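Local coordinates for protein shikimate kinase (Aquifex aeolicus, PDB 2PT5) that probably transfers the gamma-phosphate of ATP to the 3-hydroxyl group of shikimate, the fifth of seven steps toward chorismate, as a magnesium-dependent P-loop kinase, at residues 56-59 / 60-63; 114-118 / 119-123; 134-137 / 138-141. One frame throughout, in Å; residues are numbered along the deposited sequence.

Interaction 1 (56-59 / 60-63); sequences RKLE and FEVL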
loop_
_atom_site.group_PDB
_atom_site.type_symbol
_atom_site.label_atom_id
_atom_site.label_comp_id
_atom_site.label_asym_id
_atom_site.label_seq_id
_atom_site.Cartn_x
_atom_site.Cartn_y
_atom_site.Cartn_z
ATOM N N ARG A 56 11.463 9.073 1.338
ATOM C CA ARG A 56 11.348 7.783 2.003
ATOM C C ARG A 56 11.180 7.972 3.504
ATOM O O ARG A 56 10.536 7.162 4.173
ATOM C CB ARG A 56 12.590 6.933 1.740
ATOM C CG ARG A 56 12.665 6.312 0.350
ATOM C CD ARG A 56 13.985 5.562 0.176
ATOM N NE ARG A 56 13.969 4.642 -0.958
ATOM C CZ ARG A 56 15.002 3.888 -1.322
ATOM N NH1 ARG A 56 16.139 3.946 -0.643
ATOM N NH2 ARG A 56 14.896 3.068 -2.359
ATOM N N LYS A 57 11.768 9.037 4.039
ATOM C CA LYS A 57 11.662 9.305 5.466
ATOM C C LYS A 57 10.363 10.047 5.741
ATOM O O LYS A 57 9.749 9.879 6.788
ATOM C CB LYS A 57 12.867 10.125 5.949
ATOM C CG LYS A 57 12.959 10.265 7.468
ATOM C CD LYS A 57 14.325 10.791 7.917
ATOM C CE LYS A 57 15.411 9.722 7.845
ATOM N NZ LYS A 57 15.225 8.645 8.859
ATOM N N LEU A 58 9.936 10.853 4.776
ATOM C CA LEU A 58 8.708 11.624 4.904
ATOM C C LEU A 58 7.475 10.712 4.973
ATOM O O LEU A 58 6.614 10.875 5.847
ATOM C CB LEU A 58 8.563 12.574 3.713
ATOM C CG LEU A 58 7.805 13.891 3.902
ATOM C CD1 LEU A 58 7.450 14.444 2.533
ATOM C CD2 LEU A 58 6.544 13.686 4.728
ATOM N N GLU A 59 7.384 9.754 4.054
ATOM C CA GLU A 59 6.230 8.869 4.033
ATOM C C GLU A 59 6.167 8.020 5.305
ATOM O O GLU A 59 5.083 7.665 5.772
ATOM C CB GLU A 59 6.236 7.988 2.772
ATOM C CG GLU A 59 7.342 6.953 2.692
ATOM C CD GLU A 59 7.358 6.221 1.353
ATOM O OE1 GLU A 59 8.172 5.282 1.202
ATOM O OE2 GLU A 59 6.564 6.582 0.452
ATOM N N PHE A 60 7.322 7.706 5.883
ATOM C CA PHE A 60 7.299 6.922 7.108
ATOM C C PHE A 60 6.781 7.823 8.233
ATOM O O PHE A 60 6.002 7.389 9.083
ATOM C CB PHE A 60 8.688 6.385 7.445
ATOM C CG PHE A 60 8.678 5.299 8.484
ATOM C CD1 PHE A 60 7.476 4.798 8.980
ATOM C CD2 PHE A 60 9.868 4.778 8.971
ATOM C CE1 PHE A 60 7.457 3.803 9.945
ATOM C CE2 PHE A 60 9.859 3.777 9.938
ATOM C CZ PHE A 60 8.649 3.291 10.425
ATOM N N GLU A 61 7.202 9.085 8.224
ATOM C CA GLU A 61 6.750 10.045 9.227
ATOM C C GLU A 61 5.239 10.182 9.123
ATOM O O GLU A 61 4.524 10.159 10.131
ATOM C CB GLU A 61 7.383 11.420 8.992
ATOM C CG GLU A 61 6.716 12.539 9.797
ATOM C CD GLU A 61 7.172 13.936 9.395
ATOM O OE1 GLU A 61 6.576 14.916 9.892
ATOM O OE2 GLU A 61 8.122 14.056 8.589
ATOM N N VAL A 62 4.761 10.330 7.891
ATOM C CA VAL A 62 3.338 10.481 7.641
ATOM C C VAL A 62 2.579 9.248 8.118
ATOM O O VAL A 62 1.467 9.356 8.638
ATOM C CB VAL A 62 3.063 10.712 6.137
ATOM C CG1 VAL A 62 1.578 10.764 5.880
ATOM C CG2 VAL A 62 3.723 12.013 5.686
ATOM N N LEU A 63 3.187 8.078 7.939
ATOM C CA LEU A 63 2.560 6.837 8.354
ATOM C C LEU A 63 2.333 6.866 9.854
ATOM O O LEU A 63 1.230 6.574 10.328
ATOM C CB LEU A 63 3.442 5.640 7.997
ATOM C CG LEU A 63 2.945 4.288 8.503
ATOM C CD1 LEU A 63 1.595 3.967 7.861
ATOM C CD2 LEU A 63 3.980 3.201 8.167
#
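Segments 56-59 and 60-63 are consecutive turns of helix 52-66, tied by three i to i+4 bonds: K57 O takes the N-H of E61, L58 O that of V62 and E59 O that of L63. The middle one is short, V62 N to L58 O at 2.8 Å, and points nearly straight down the carbonyl. On the side chains, L58 CD2 presses against V62 CG2 at 3.4 Å, tighter than a usual methyl contact. L58 swings CG away from its own N (chi1 -151°), which leaves it beside the carbonyl and brings CD2 forward to the next turn. The same methyl lies 4.2 Å from E61 OE2; the other carboxylate oxygen, OE1, makes a salt bridge to R38. E59 holds CG between its backbone N and carbonyl carbon (chi1 68°), which sets CG 3.3 Å from F60 N, and its extended chain then runs toward D32, which like R56 is predicted to bind shikimate. F60 and L63 touch helix 84-91. The chemistry is therefore divided by helix face: the methyl pair faces helix 31-39, where both L58 and V62 meet V35, while buried E59 brings a second acidic group against D32, so this polar side probably borders the shikimate site.

Interaction 2 (114-118 / 119-123); sequences KERPL and LKRPL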
loop_
_atom_site.group_PDB
_atom_site.type_symbol
_atom_site.label_atom_id
_atom_site.label_comp_id
_atom_site.label_asym_id
_atom_site.label_seq_id
_atom_site.Cartn_x
_atom_site.Cartn_y
_atom_site.Cartn_z
ATOM N N LYS A 114 7.608 7.190 -14.394
ATOM C CA LYS A 114 7.374 8.133 -15.486
ATOM C C LYS A 114 6.005 7.893 -16.101
ATOM O O LYS A 114 5.691 8.426 -17.164
ATOM C CB LYS A 114 8.446 7.983 -16.572
ATOM C CG LYS A 114 9.874 7.849 -16.049
ATOM C CD LYS A 114 10.362 9.112 -15.362
ATOM C CE LYS A 114 11.747 8.906 -14.751
ATOM N NZ LYS A 114 12.177 10.077 -13.928
ATOM N N GLU A 115 5.195 7.080 -15.431
ATOM C CA GLU A 115 3.849 6.764 -15.901
ATOM C C GLU A 115 3.825 5.940 -17.189
ATOM O O GLU A 115 2.851 5.960 -17.935
ATOM C CB GLU A 115 3.043 8.054 -16.090
ATOM C CG GLU A 115 2.673 8.748 -14.785
ATOM C CD GLU A 115 2.015 10.099 -15.005
ATOM O OE1 GLU A 115 1.051 10.174 -15.798
ATOM O OE2 GLU A 115 2.458 11.086 -14.380
ATOM N N ARG A 116 4.902 5.212 -17.451
ATOM C CA ARG A 116 4.958 4.373 -18.639
ATOM C C ARG A 116 4.452 2.975 -18.277
ATOM O O ARG A 116 4.735 2.470 -17.194
ATOM C CB ARG A 116 6.395 4.305 -19.157
ATOM C CG ARG A 116 6.900 5.643 -19.695
ATOM C CD ARG A 116 8.377 5.606 -20.055
ATOM N NE ARG A 116 9.235 5.377 -18.892
ATOM C CZ ARG A 116 10.556 5.538 -18.903
ATOM N NH1 ARG A 116 11.169 5.930 -20.012
ATOM N NH2 ARG A 116 11.267 5.305 -17.808
ATOM N N PRO A 117 3.662 2.347 -19.166
ATOM C CA PRO A 117 3.160 1.002 -18.860
ATOM C C PRO A 117 4.313 0.009 -18.751
ATOM O O PRO A 117 5.131 -0.106 -19.669
ATOM C CB PRO A 117 2.234 0.696 -20.036
ATOM C CG PRO A 117 2.795 1.540 -21.154
ATOM C CD PRO A 117 3.113 2.833 -20.443
ATOM N N LEU A 118 4.381 -0.697 -17.622
ATOM C CA LEU A 118 5.440 -1.671 -17.391
ATOM C C LEU A 118 5.498 -2.749 -18.465
ATOM O O LEU A 118 6.546 -3.338 -18.705
ATOM C CB LEU A 118 5.268 -2.324 -16.018
ATOM C CG LEU A 118 5.345 -1.378 -14.814
ATOM C CD1 LEU A 118 5.409 -2.213 -13.547
ATOM C CD2 LEU A 118 6.573 -0.483 -14.909
ATOM N N LEU A 119 4.372 -3.004 -19.118
ATOM C CA LEU A 119 4.342 -4.017 -20.163
ATOM C C LEU A 119 5.235 -3.631 -21.347
ATOM O O LEU A 119 5.544 -4.465 -22.196
ATOM C CB LEU A 119 2.899 -4.249 -20.625
ATOM C CG LEU A 119 2.588 -5.569 -21.337
ATOM C CD1 LEU A 119 3.330 -6.721 -20.673
ATOM C CD2 LEU A 119 1.085 -5.814 -21.303
ATOM N N LYS A 120 5.663 -2.373 -21.396
ATOM C CA LYS A 120 6.522 -1.914 -22.488
ATOM C C LYS A 120 7.948 -1.600 -22.046
ATOM O O LYS A 120 8.785 -1.237 -22.864
ATOM C CB LYS A 120 5.916 -0.682 -23.161
ATOM C CG LYS A 120 4.521 -0.900 -23.726
ATOM C CD LYS A 120 4.470 -2.070 -24.690
ATOM C CE LYS A 120 3.081 -2.210 -25.289
ATOM N NZ LYS A 120 2.024 -2.279 -24.239
ATOM N N ARG A 121 8.217 -1.724 -20.750
ATOM C CA ARG A 121 9.556 -1.481 -20.217
ATOM C C ARG A 121 10.345 -2.806 -20.264
ATOM O O ARG A 121 9.760 -3.885 -20.288
ATOM C CB ARG A 121 9.474 -0.991 -18.767
ATOM C CG ARG A 121 8.735 0.332 -18.572
ATOM C CD ARG A 121 9.406 1.458 -19.350
ATOM N NE ARG A 121 10.824 1.584 -19.006
ATOM C CZ ARG A 121 11.750 2.089 -19.816
ATOM N NH1 ARG A 121 11.414 2.520 -21.025
ATOM N NH2 ARG A 121 13.022 2.141 -19.426
ATOM N N PRO A 122 11.684 -2.738 -20.282
ATOM C CA PRO A 122 12.443 -3.992 -20.320
ATOM C C PRO A 122 12.091 -4.806 -19.073
ATOM O O PRO A 122 11.930 -4.244 -18.000
ATOM C CB PRO A 122 13.891 -3.513 -20.317
ATOM C CG PRO A 122 13.803 -2.179 -21.018
ATOM C CD PRO A 122 12.584 -1.574 -20.365
ATOM N N LEU A 123 11.963 -6.118 -19.233
ATOM C CA LEU A 123 11.604 -7.015 -18.138
ATOM C C LEU A 123 12.543 -7.020 -16.923
ATOM O O LEU A 123 12.086 -6.951 -15.780
ATOM C CB LEU A 123 11.486 -8.450 -18.665
ATOM C CG LEU A 123 11.245 -9.548 -17.622
ATOM C CD1 LEU A 123 9.812 -9.460 -17.093
ATOM C CD2 LEU A 123 11.487 -10.914 -18.255
#
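R116 and R121 lay their guanidinium groups flat on one another, planes 7° apart and centres 3.8 Å apart, with the CZ of each over the middle of the other group. The closest atoms are the two NH1 nitrogens, R116 NH1 to R121 NH1 at 3.6 Å. D112 OD2 makes a salt bridge with R116 NE and a long, weak ion pair with R121 NE, which probably offsets the two like charges. R121 reaches the stack by bending at both chi2 and chi3, which curls its chain back over P117 and L118; the ring of P122 then touches the guanidinium face turned from R116 through CD. With an alanine in place of R121, the R116 guanidinium would probably lose the flat surface it rests on and be freer to turn about its bond to D112. Along the backbone, K120 N donates to P117 O at 2.9 Å and R121 N to L118 O at 3.1 Å, two successive i to i+3 bonds of a short 3-10 turn. Both donors sit above the carbonyl plane, R121 N by as much as 70°. L118 is also backbone hydrogen-bonded to C110. K120 CG meets P117 CG at 3.9 Å. R116 is predicted to bind ATP, so the stack holds a side chain of the probable nucleotide site. The loop joins helix 103-109 to helix 127-137; buried L118 packs on F106, C110 and I126, and L119 leans on L107.

Interaction 3 (134-137 / 138-141); sequences RKIY and SKAD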
loop_
_atom_site.group_PDB
_atom_site.type_symbol
_atom_site.label_atom_id
_atom_site.label_comp_id
_atom_site.label_asym_id
_atom_site.label_seq_id
_atom_site.Cartn_x
_atom_site.Cartn_y
_atom_site.Cartn_z
ATOM N N ARG A 134 7.539 -8.338 -3.168
ATOM C CA ARG A 134 6.478 -9.296 -2.853
ATOM C C ARG A 134 6.833 -10.200 -1.661
ATOM O O ARG A 134 5.953 -10.653 -0.925
ATOM C CB ARG A 134 6.152 -10.155 -4.086
ATOM C CG ARG A 134 4.963 -11.081 -3.887
ATOM C CD ARG A 134 4.364 -11.573 -5.212
ATOM N NE ARG A 134 3.186 -12.405 -4.970
ATOM C CZ ARG A 134 3.222 -13.671 -4.548
ATOM N NH1 ARG A 134 4.385 -14.281 -4.328
ATOM N NH2 ARG A 134 2.091 -14.323 -4.296
ATOM N N LYS A 135 8.121 -10.464 -1.475
ATOM C CA LYS A 135 8.585 -11.297 -0.366
ATOM C C LYS A 135 8.314 -10.566 0.949
ATOM O O LYS A 135 7.995 -11.184 1.969
ATOM C CB LYS A 135 10.090 -11.579 -0.500
ATOM C CG LYS A 135 10.437 -12.601 -1.574
ATOM C CD LYS A 135 11.956 -12.757 -1.755
ATOM C CE LYS A 135 12.271 -13.703 -2.910
ATOM N NZ LYS A 135 13.706 -13.651 -3.350
ATOM N N ILE A 136 8.447 -9.246 0.921
ATOM C CA ILE A 136 8.194 -8.454 2.111
ATOM C C ILE A 136 6.672 -8.369 2.310
ATOM O O ILE A 136 6.169 -8.615 3.403
ATOM C CB ILE A 136 8.785 -7.036 1.973
ATOM C CG1 ILE A 136 10.288 -7.120 1.657
ATOM C CG2 ILE A 136 8.542 -6.248 3.253
ATOM C CD1 ILE A 136 11.107 -7.890 2.689
ATOM N N TYR A 137 5.942 -8.039 1.249
ATOM C CA TYR A 137 4.485 -7.948 1.349
ATOM C C TYR A 137 3.914 -9.205 1.996
ATOM O O TYR A 137 3.033 -9.127 2.856
ATOM C CB TYR A 137 3.839 -7.782 -0.032
ATOM C CG TYR A 137 4.154 -6.498 -0.763
ATOM C CD1 TYR A 137 4.376 -5.309 -0.074
ATOM C CD2 TYR A 137 4.202 -6.469 -2.160
ATOM C CE1 TYR A 137 4.646 -4.120 -0.756
ATOM C CE2 TYR A 137 4.470 -5.290 -2.852
ATOM C CZ TYR A 137 4.691 -4.119 -2.142
ATOM O OH TYR A 137 4.999 -2.959 -2.817
ATOM N N SER A 138 4.430 -10.365 1.582
ATOM C CA SER A 138 3.961 -11.656 2.092
ATOM C C SER A 138 4.086 -11.822 3.597
ATOM O O SER A 138 3.555 -12.774 4.154
ATOM C CB SER A 138 4.701 -12.818 1.405
ATOM O OG SER A 138 4.401 -12.886 0.018
ATOM N N LYS A 139 4.789 -10.909 4.257
ATOM C CA LYS A 139 4.952 -10.997 5.702
ATOM C C LYS A 139 3.739 -10.408 6.426
ATOM O O LYS A 139 3.705 -10.346 7.653
ATOM C CB LYS A 139 6.233 -10.267 6.128
ATOM C CG LYS A 139 7.507 -10.903 5.573
ATOM C CD LYS A 139 8.751 -10.131 5.978
ATOM C CE LYS A 139 10.015 -10.888 5.588
ATOM N NZ LYS A 139 10.088 -12.215 6.263
ATOM N N ALA A 140 2.739 -10.001 5.648
ATOM C CA ALA A 140 1.520 -9.398 6.175
ATOM C C ALA A 140 0.675 -10.354 7.018
ATOM O O ALA A 140 0.661 -11.560 6.778
ATOM C CB ALA A 140 0.677 -8.857 5.016
ATOM N N ASP A 141 -0.038 -9.805 7.996
ATOM C CA ASP A 141 -0.904 -10.602 8.853
ATOM C C ASP A 141 -1.927 -11.333 7.990
ATOM O O ASP A 141 -2.157 -12.537 8.152
ATOM C CB ASP A 141 -1.645 -9.700 9.842
ATOM C CG ASP A 141 -0.709 -8.983 10.787
ATOM O OD1 ASP A 141 -0.793 -7.740 10.891
ATOM O OD2 ASP A 141 0.109 -9.669 11.435
#
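R134 O is gripped twice by S138, through the backbone N and through the hydroxyl OG, each at 2.9 Å. The two donors come in from opposite faces of the carbonyl plane, so the oxygen is held between them. S138 keeps OG beside its own N (chi1 -65°), and that torsion turns the hydroxyl back along the helix to the carbonyl four residues earlier. Beyond this the helical pattern gives way to i to i+3 bonds: K139 N donates to I136 O at 2.8 Å, then A140 N to Y137 O at 2.9 Å, closing a type I beta turn over 137-140. Both of these donors stand above their carbonyl planes. K139 runs its aliphatic chain past the helix end, K139 CG lying 3.4 Å from I136 O. The charged ends have partners beyond the turn: the R134 guanidinium makes a salt bridge to D100, and K135 NZ one to E132. Y137 is the buried residue, its hydroxyl bonded to the carbonyl of G78, a predicted substrate-binding residue, and its ring meeting F8 edge-to-face. The turn thus ends helix 127-137 and leads the chain into strand 142-145, an outermost strand of the parallel sheet. I136 and K139 lie against helix 84-91, and S138 and A140 pack on strand 95-100, the next strand in the sheet.

All three are local contacts in one P-loop kinase chain, and none touches another. Interaction 1 is partly buried, the other two are surface contacts; it is regular helix with side chains on both helix 31-39 and helix 84-91, and its characteristic side-chain contact is between methyls. Interaction 3 shares helix 84-91 as a neighbour, but at a helix end, where a serine hydroxyl joins the last helical bond and a beta turn follows. Interaction 2 lies farthest out, its centre about 20 Å from the chain centre, and combines a 3-10 turn with stacked arginines beside an aspartate. Interactions 1 and 2 each hold a residue predicted to bind substrate or ATP; interaction 3 reaches the predicted substrate site through its buried tyrosine.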